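Local coordinates for designed Anbu Protein (Synthetic construct, PDB 5LOY) that forms a helical assembly as a consensus-designed ancestral beta subunit of the proteasome family and probably acts as an Ntn-type peptide hydrolase, at residues 81-86 against 132-137. Sequence-based numbering, arbitrary orientation.
Sequences EAARLV and GNFIEA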
# COMPACT_ATOMS: atom_id res chain seq x y z
N GLU A 81 15.91 5.31 26.64
CA GLU A 81 15.11 5.24 27.85
C GLU A 81 13.72 5.87 27.67
O GLU A 81 12.75 5.40 28.24
CB GLU A 81 15.84 5.88 29.03
CG GLU A 81 17.09 5.11 29.50
CD GLU A 81 16.80 3.65 29.92
OE1 GLU A 81 15.78 3.41 30.62
OE2 GLU A 81 17.60 2.74 29.55
N ALA A 82 13.63 6.93 26.88
CA ALA A 82 12.33 7.53 26.57
C ALA A 82 11.37 6.53 25.91
O ALA A 82 10.20 6.40 26.30
CB ALA A 82 12.51 8.74 25.66
N ALA A 83 11.88 5.81 24.91
CA ALA A 83 11.11 4.80 24.19
C ALA A 83 10.67 3.70 25.14
O ALA A 83 9.55 3.23 25.06
CB ALA A 83 11.94 4.21 23.06
N ARG A 84 11.55 3.30 26.02
CA ARG A 84 11.22 2.34 27.04
C ARG A 84 10.08 2.82 27.95
O ARG A 84 9.24 2.02 28.37
CB ARG A 84 12.45 2.03 27.87
CG ARG A 84 12.37 0.74 28.63
CD ARG A 84 13.76 0.19 28.87
NE ARG A 84 13.81 -0.56 30.12
CZ ARG A 84 14.91 -0.71 30.87
NH1 ARG A 84 16.06 -0.14 30.47
NH2 ARG A 84 14.87 -1.42 32.00
N LEU A 85 10.03 4.11 28.25
CA LEU A 85 8.91 4.65 29.02
C LEU A 85 7.59 4.54 28.27
O LEU A 85 6.56 4.25 28.87
CB LEU A 85 9.13 6.12 29.39
CG LEU A 85 10.20 6.41 30.45
CD1 LEU A 85 10.42 7.91 30.55
CD2 LEU A 85 9.83 5.81 31.80
N VAL A 86 7.60 4.81 26.97
CA VAL A 86 6.38 4.75 26.20
C VAL A 86 5.87 3.33 26.17
O VAL A 86 4.68 3.07 26.39
CB VAL A 86 6.58 5.26 24.77
CG1 VAL A 86 5.34 5.02 23.92
CG2 VAL A 86 6.94 6.75 24.77
N GLY A 132 4.72 -3.34 23.16
CA GLY A 132 5.50 -2.45 24.01
C GLY A 132 7.02 -2.61 23.96
O GLY A 132 7.73 -1.90 24.66
N ASN A 133 7.52 -3.52 23.14
CA ASN A 133 8.93 -3.50 22.80
C ASN A 133 9.12 -2.59 21.58
O ASN A 133 8.15 -2.05 21.07
CB ASN A 133 9.49 -4.91 22.58
CG ASN A 133 8.82 -5.65 21.44
OD1 ASN A 133 7.76 -5.26 20.92
ND2 ASN A 133 9.46 -6.75 21.03
N PHE A 134 10.36 -2.36 21.16
CA PHE A 134 10.63 -1.30 20.19
C PHE A 134 11.94 -1.47 19.43
O PHE A 134 12.79 -2.25 19.82
CB PHE A 134 10.64 0.09 20.89
CG PHE A 134 11.61 0.18 22.04
CD1 PHE A 134 12.95 0.48 21.81
CD2 PHE A 134 11.19 -0.05 23.34
CE1 PHE A 134 13.84 0.57 22.86
CE2 PHE A 134 12.07 0.03 24.40
CZ PHE A 134 13.41 0.33 24.16
N ILE A 135 12.07 -0.72 18.34
CA ILE A 135 13.30 -0.69 17.58
C ILE A 135 13.69 0.73 17.19
O ILE A 135 12.87 1.63 17.19
CB ILE A 135 13.18 -1.56 16.32
CG1 ILE A 135 12.04 -1.08 15.42
CG2 ILE A 135 12.95 -3.01 16.68
CD1 ILE A 135 12.12 -1.62 14.00
N GLU A 136 14.95 0.87 16.80
CA GLU A 136 15.56 2.13 16.45
C GLU A 136 15.95 2.18 14.96
O GLU A 136 16.56 1.24 14.42
CB GLU A 136 16.83 2.35 17.30
CG GLU A 136 17.48 3.68 17.02
CD GLU A 136 18.58 4.09 17.98
OE1 GLU A 136 19.09 3.25 18.80
OE2 GLU A 136 18.95 5.30 17.88
N ALA A 137 15.67 3.32 14.32
CA ALA A 137 16.04 3.54 12.92
C ALA A 137 17.55 3.61 12.73
O ALA A 137 18.26 4.03 13.62
CB ALA A 137 15.40 4.80 12.41
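Phe134 lays its ring against helix 79-94, flat beneath the methyl of Ala83. Ala83 CB stands 4.0 Å from the ring centroid and only 7° off its normal, a CH-pi contact over the face. CD1 and CE1 of the ring are both 4.1 Å from that methyl. The CE2 side of the ring reaches the next residue: Phe134 CE2 is 3.6 Å from Arg84 CA and 4.0 Å from Arg84 CB. Arg84 meets the ring obliquely. Its CG is anti to the backbone N (chi1 -160°), and the chain runs on away from the strand, where Arg84 NH1 pairs with Glu81 OE2 at 3.4 Å. No hydrogen bond joins the two segments. In the proteasome-type Ntn fold, helices pack on the outside of two stacked antiparallel sheets. Here strand 134-136 is an outermost strand of its sheet within the chain, and Phe134 connects it to the helix. An alanine in place of Phe134 is likely to strip the Ala83 methyl of its aromatic partner and open a gap beside the Arg84 backbone. Phe80 also meets the Phe134 ring, edge-to-face. From strand 124-128, Phe126 touches Ala83, and Ile128 touches Phe134.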